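Local coordinates for serpin-12 (Manduca sexta, PDB 6CJ7), which belongs to the serpin family of serine protease inhibitors and controls the prophenoloxidase activation system in larval hemolymph of Manduca sexta, at residues 94-99 and 168-173; 172-177 and 323-328. One frame throughout, in Å; residues are numbered along the deposited sequence.

In the fold
After its N-terminal helices the chain enters strand 92-102, which carries residues 94-99, then runs through helix 109-118, strand 123-126 and helix 131-145 before returning antiparallel along strand 165-174. Contact 1 closes this loop. Contact 2 begins where contact 1 ends, on the shared Tyr172 and Phe173, and closes a longer, strand-rich loop of 145 residues when strand 317-326 comes back parallel. The two loops therefore follow one another, neither nesting nor crossing. Strand 165-174 is held between both partners, and Val171 O lies 2.9 Å from Val323 N, probably hydrogen-bonded. Together the contacts line up consecutive strands of the central serpin sheet A, their centres about 16 Å apart.

Contact 1: residues 94-99 and 168-173; sequences KTANNV and VNAVYF
Ala96 and Ala170 lie at the tightly packed middle of two antiparallel strands, paired by Ala96 N to Ala170 O at 2.9 Å and Ala170 N to Ala96 O at 2.8 Å. Their methyl groups lie CB to CB 4.2 Å apart, and helix 131-145 packs on this face, Trp141 on Ala96 and Ile142 on Ala170. On the other face Asn97 and Asn169 cross at about a right angle. With CG beside the backbone N (chi1 -50°), Asn97 presents OD1 to Asn169 ND2 at 2.9 Å, the donor tilted from the carbonyl plane. Asn97 OD1 also accepts from water 1, at 2.7 Å, which donates to Ala170 O as well, while Asn97 ND2 is held by Asp120 O. A leucine here would probably leave the buried Asn169 ND2 without this acceptor and the water with only Ala170 O of the two. At Lys94 the backbone pairing stays tight, but the side chains part: CG comes no nearer than 4.4 Å to CD2 at the Tyr172 ring edge, and the chain of this partly exposed residue, bent at chi2, leads away. Strands 92-102 and 165-174 correspond to serpin strands 2A and 3A, and Asn169, packed on helix 40-51 and bonded through O to His320 ND1, to the shutter region at the middle of sheet A.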
loop_
_atom_site.group_PDB
_atom_site.type_symbol
_atom_site.label_atom_id
_atom_site.label_comp_id
_atom_site.label_asym_id
_atom_site.label_seq_id
_atom_site.Cartn_x
_atom_site.Cartn_y
_atom_site.Cartn_z
ATOM N N LYS A 94 -7.383 -4.081 7.189
ATOM C CA LYS A 94 -8.455 -3.099 7.267
ATOM C C LYS A 94 -8.232 -2.057 6.186
ATOM O O LYS A 94 -7.153 -1.463 6.106
ATOM C CB LYS A 94 -8.511 -2.424 8.641
ATOM C CG LYS A 94 -8.857 -3.335 9.798
ATOM C CD LYS A 94 -10.298 -3.791 9.713
ATOM C CE LYS A 94 -10.710 -4.569 10.948
ATOM N NZ LYS A 94 -12.159 -4.923 10.898
ATOM N N THR A 95 -9.241 -1.847 5.346
ATOM C CA THR A 95 -9.142 -0.850 4.293
ATOM C C THR A 95 -10.208 0.211 4.510
ATOM O O THR A 95 -11.296 -0.069 5.026
ATOM C CB THR A 95 -9.290 -1.462 2.898
ATOM O OG1 THR A 95 -10.542 -2.152 2.810
ATOM C CG2 THR A 95 -8.152 -2.431 2.614
ATOM N N ALA A 96 -9.875 1.443 4.142
ATOM C CA ALA A 96 -10.838 2.539 4.160
ATOM C C ALA A 96 -10.704 3.306 2.851
ATOM O O ALA A 96 -9.724 4.031 2.647
ATOM C CB ALA A 96 -10.621 3.461 5.359
ATOM N N ASN A 97 -11.690 3.140 1.969
ATOM C CA ASN A 97 -11.721 3.811 0.673
ATOM C C ASN A 97 -12.969 4.679 0.610
ATOM O O ASN A 97 -14.062 4.217 0.943
ATOM C CB ASN A 97 -11.728 2.791 -0.481
ATOM C CG ASN A 97 -10.636 1.737 -0.341
ATOM O OD1 ASN A 97 -9.450 2.065 -0.350
ATOM N ND2 ASN A 97 -11.039 0.467 -0.229
ATOM N N ASN A 98 -12.814 5.939 0.197
ATOM C CA ASN A 98 -14.006 6.775 0.067
ATOM C C ASN A 98 -13.712 7.950 -0.851
ATOM O O ASN A 98 -12.564 8.366 -1.029
ATOM C CB ASN A 98 -14.486 7.287 1.438
ATOM C CG ASN A 98 -16.006 7.368 1.556
ATOM O OD1 ASN A 98 -16.712 7.732 0.607
ATOM N ND2 ASN A 98 -16.522 7.051 2.742
ATOM N N VAL A 99 -14.780 8.495 -1.423
ATOM C CA VAL A 99 -14.731 9.721 -2.216
ATOM C C VAL A 99 -15.678 10.702 -1.539
ATOM O O VAL A 99 -16.895 10.480 -1.516
ATOM C CB VAL A 99 -15.144 9.486 -3.677
ATOM C CG1 VAL A 99 -15.017 10.783 -4.488
ATOM C CG2 VAL A 99 -14.330 8.376 -4.314
ATOM N N VAL A 168 -9.807 9.449 -0.306
ATOM C CA VAL A 168 -9.023 8.803 0.749
ATOM C C VAL A 168 -8.951 7.305 0.493
ATOM O O VAL A 168 -9.952 6.655 0.165
ATOM C CB VAL A 168 -9.572 9.081 2.172
ATOM C CG1 VAL A 168 -9.578 10.543 2.471
ATOM C CG2 VAL A 168 -10.950 8.488 2.368
ATOM N N ASN A 169 -7.752 6.750 0.627
ATOM C CA ASN A 169 -7.554 5.309 0.518
ATOM C C ASN A 169 -6.505 4.944 1.549
ATOM O O ASN A 169 -5.349 5.367 1.430
ATOM C CB ASN A 169 -7.115 4.901 -0.885
ATOM C CG ASN A 169 -8.171 5.217 -1.924
ATOM O OD1 ASN A 169 -8.227 6.334 -2.469
ATOM N ND2 ASN A 169 -9.041 4.236 -2.188
ATOM N N ALA A 170 -6.929 4.230 2.575
ATOM C CA ALA A 170 -6.066 3.910 3.708
ATOM C C ALA A 170 -6.052 2.406 3.913
ATOM O O ALA A 170 -7.022 1.710 3.594
ATOM C CB ALA A 170 -6.558 4.624 4.962
ATOM N N VAL A 171 -4.943 1.892 4.441
ATOM C CA VAL A 171 -4.863 0.449 4.687
ATOM C C VAL A 171 -3.986 0.189 5.905
ATOM O O VAL A 171 -2.954 0.843 6.103
ATOM C CB VAL A 171 -4.356 -0.311 3.442
ATOM C CG1 VAL A 171 -2.944 0.085 3.095
ATOM C CG2 VAL A 171 -4.457 -1.820 3.671
ATOM N N TYR A 172 -4.428 -0.759 6.733
ATOM C CA TYR A 172 -3.698 -1.213 7.920
ATOM C C TYR A 172 -3.587 -2.725 7.866
ATOM O O TYR A 172 -4.585 -3.410 7.614
ATOM C CB TYR A 172 -4.423 -0.795 9.203
ATOM C CG TYR A 172 -3.966 -1.515 10.451
ATOM C CD1 TYR A 172 -2.706 -1.290 10.976
ATOM C CD2 TYR A 172 -4.812 -2.378 11.130
ATOM C CE1 TYR A 172 -2.283 -1.935 12.137
ATOM C CE2 TYR A 172 -4.398 -3.034 12.293
ATOM C CZ TYR A 172 -3.136 -2.797 12.786
ATOM O OH TYR A 172 -2.717 -3.425 13.941
ATOM N N PHE A 173 -2.391 -3.255 8.116
ATOM C CA PHE A 173 -2.230 -4.703 8.208
ATOM C C PHE A 173 -1.435 -5.082 9.442
ATOM O O PHE A 173 -0.366 -4.521 9.693
ATOM C CB PHE A 173 -1.530 -5.298 6.976
ATOM C CG PHE A 173 -1.438 -6.807 7.012
ATOM C CD1 PHE A 173 -0.293 -7.445 7.478
ATOM C CD2 PHE A 173 -2.503 -7.583 6.595
ATOM C CE1 PHE A 173 -0.205 -8.825 7.526
ATOM C CE2 PHE A 173 -2.429 -8.966 6.637
ATOM C CZ PHE A 173 -1.277 -9.598 7.098
HETATM O O HOH W 1 -7.191 1.194 0.794
HETATM O O HOH W 2 -10.776 7.266 -3.098
#

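Contact 2: residues 172-177 and 323-328; sequences YFKGLW and VLTIDE
Lys174 reaches Asp327 because its CG stands anti to the backbone N (chi1 -162°) and the chain then bends at chi2 (-78°), while a chi1 of 65° places the Asp327 carboxylate between its own N and carbonyl carbon. In the resulting salt bridge Lys174 NZ comes to Asp327 OD1, at 2.8 Å, from above the carboxylate plane. NZ also donates to Gly175 O at 3.0 Å, and Asp327 OD1 accepts from Arg329 N, a double hold likely to fix both ends. On the way Lys174 CG touches Thr325 CB, the two side chains crossing obliquely.

Upstream, the strands run parallel, joined by Phe173 N to Val323 O at 2.9 Å and Thr325 N to Phe173 O at 3.2 Å. This end of strands 3A and 5A corresponds to the serpin breach, where in the family an inserting reactive-centre loop enters sheet A. Val323 CG1 presses on the rim of the Tyr172 ring at CD1, 3.6 Å away; on the opposite sheet face Leu324 CD1 meets the Phe173 ring edge.

Beyond Lys174 direct strand pairing gives way to water 4, which links Gly175 N to Thr325 O. Here Trp177 NE1 donates to Asp327 O at 2.7 Å, nearly in line with the carbonyl bond but tilted from the indole plane, and the indole stacks on Phe227. Glu328 turns the other way, to a salt bridge with Lys274 and a hydrogen bond with Thr186.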
loop_
_atom_site.group_PDB
_atom_site.type_symbol
_atom_site.label_atom_id
_atom_site.label_comp_id
_atom_site.label_asym_id
_atom_site.label_seq_id
_atom_site.Cartn_x
_atom_site.Cartn_y
_atom_site.Cartn_z
ATOM N N TYR A 172 -4.428 -0.759 6.733
ATOM C CA TYR A 172 -3.698 -1.213 7.920
ATOM C C TYR A 172 -3.587 -2.725 7.866
ATOM O O TYR A 172 -4.585 -3.410 7.614
ATOM C CB TYR A 172 -4.423 -0.795 9.203
ATOM C CG TYR A 172 -3.966 -1.515 10.451
ATOM C CD1 TYR A 172 -2.706 -1.290 10.976
ATOM C CD2 TYR A 172 -4.812 -2.378 11.130
ATOM C CE1 TYR A 172 -2.283 -1.935 12.137
ATOM C CE2 TYR A 172 -4.398 -3.034 12.293
ATOM C CZ TYR A 172 -3.136 -2.797 12.786
ATOM O OH TYR A 172 -2.717 -3.425 13.941
ATOM N N PHE A 173 -2.391 -3.255 8.116
ATOM C CA PHE A 173 -2.230 -4.703 8.208
ATOM C C PHE A 173 -1.435 -5.082 9.442
ATOM O O PHE A 173 -0.366 -4.521 9.693
ATOM C CB PHE A 173 -1.530 -5.298 6.976
ATOM C CG PHE A 173 -1.438 -6.807 7.012
ATOM C CD1 PHE A 173 -0.293 -7.445 7.478
ATOM C CD2 PHE A 173 -2.503 -7.583 6.595
ATOM C CE1 PHE A 173 -0.205 -8.825 7.526
ATOM C CE2 PHE A 173 -2.429 -8.966 6.637
ATOM C CZ PHE A 173 -1.277 -9.598 7.098
ATOM N N LYS A 174 -1.950 -6.052 10.195
ATOM C CA LYS A 174 -1.180 -6.750 11.219
ATOM C C LYS A 174 -1.621 -8.201 11.160
ATOM O O LYS A 174 -2.790 -8.497 11.418
ATOM C CB LYS A 174 -1.420 -6.162 12.612
ATOM C CG LYS A 174 -0.334 -6.533 13.654
ATOM C CD LYS A 174 -0.496 -7.922 14.196
ATOM C CE LYS A 174 0.707 -8.314 15.044
ATOM N NZ LYS A 174 0.673 -9.766 15.332
ATOM N N GLY A 175 -0.703 -9.103 10.811
ATOM C CA GLY A 175 -1.039 -10.491 10.600
ATOM C C GLY A 175 -0.502 -11.376 11.712
ATOM O O GLY A 175 0.211 -10.942 12.614
ATOM N N LEU A 176 -0.885 -12.644 11.629
ATOM C CA LEU A 176 -0.409 -13.683 12.530
ATOM C C LEU A 176 0.414 -14.663 11.707
ATOM O O LEU A 176 -0.075 -15.197 10.708
ATOM C CB LEU A 176 -1.592 -14.393 13.195
ATOM C CG LEU A 176 -1.317 -15.326 14.369
ATOM C CD1 LEU A 176 -1.566 -14.593 15.666
ATOM C CD2 LEU A 176 -2.203 -16.554 14.268
ATOM N N TRP A 177 1.661 -14.892 12.103
ATOM C CA TRP A 177 2.480 -15.838 11.366
ATOM C C TRP A 177 1.873 -17.236 11.428
ATOM O O TRP A 177 1.232 -17.626 12.411
ATOM C CB TRP A 177 3.902 -15.887 11.923
ATOM C CG TRP A 177 4.622 -14.582 11.907
ATOM C CD1 TRP A 177 5.052 -13.880 13.002
ATOM C CD2 TRP A 177 5.039 -13.824 10.757
ATOM N NE1 TRP A 177 5.688 -12.734 12.608
ATOM C CE2 TRP A 177 5.706 -12.679 11.238
ATOM C CE3 TRP A 177 4.903 -14.000 9.369
ATOM C CZ2 TRP A 177 6.238 -11.703 10.385
ATOM C CZ3 TRP A 177 5.433 -13.035 8.522
ATOM C CH2 TRP A 177 6.103 -11.900 9.037
ATOM N N VAL A 323 -0.296 1.533 7.027
ATOM C CA VAL A 323 0.307 1.127 8.297
ATOM C C VAL A 323 0.552 -0.375 8.246
ATOM O O VAL A 323 -0.376 -1.147 7.998
ATOM C CB VAL A 323 -0.581 1.468 9.511
ATOM C CG1 VAL A 323 0.060 0.934 10.796
ATOM C CG2 VAL A 323 -0.813 2.974 9.630
ATOM N N LEU A 324 1.794 -0.791 8.512
ATOM C CA LEU A 324 2.146 -2.209 8.560
ATOM C C LEU A 324 2.918 -2.457 9.845
ATOM O O LEU A 324 3.903 -1.764 10.122
ATOM C CB LEU A 324 3.003 -2.618 7.363
ATOM C CG LEU A 324 3.598 -4.018 7.425
ATOM C CD1 LEU A 324 2.473 -5.047 7.295
ATOM C CD2 LEU A 324 4.638 -4.195 6.321
ATOM N N THR A 325 2.481 -3.444 10.621
ATOM C CA THR A 325 3.117 -3.789 11.888
ATOM C C THR A 325 3.439 -5.270 11.868
ATOM O O THR A 325 2.587 -6.079 11.496
ATOM C CB THR A 325 2.203 -3.484 13.088
ATOM O OG1 THR A 325 1.852 -2.093 13.083
ATOM C CG2 THR A 325 2.897 -3.816 14.396
ATOM N N ILE A 326 4.650 -5.634 12.304
ATOM C CA ILE A 326 4.959 -7.044 12.509
ATOM C C ILE A 326 5.478 -7.251 13.925
ATOM O O ILE A 326 6.101 -6.361 14.514
ATOM C CB ILE A 326 5.969 -7.601 11.471
ATOM C CG1 ILE A 326 7.363 -7.021 11.642
ATOM C CG2 ILE A 326 5.465 -7.386 10.035
ATOM C CD1 ILE A 326 8.378 -7.803 10.840
ATOM N N ASP A 327 5.206 -8.432 14.474
ATOM C CA ASP A 327 5.785 -8.837 15.758
ATOM C C ASP A 327 5.858 -10.361 15.778
ATOM O O ASP A 327 5.740 -11.008 14.735
ATOM C CB ASP A 327 5.009 -8.226 16.944
ATOM C CG ASP A 327 3.574 -8.720 17.071
ATOM O OD1 ASP A 327 3.213 -9.780 16.519
ATOM O OD2 ASP A 327 2.792 -8.028 17.762
ATOM N N GLU A 328 6.056 -10.940 16.967
ATOM C CA GLU A 328 6.363 -12.366 17.062
ATOM C C GLU A 328 5.158 -13.279 16.883
ATOM O O GLU A 328 5.343 -14.487 16.702
ATOM C CB GLU A 328 6.991 -12.698 18.417
ATOM C CG GLU A 328 8.370 -12.101 18.694
ATOM C CD GLU A 328 8.312 -10.725 19.354
ATOM O OE1 GLU A 328 9.350 -10.323 19.925
ATOM O OE2 GLU A 328 7.287 -10.027 19.297
HETATM O O HOH W 3 -0.437 -2.298 15.091
HETATM O O HOH W 4 2.001 -8.511 10.587
HETATM O O HOH W 5 3.611 -10.213 12.275
#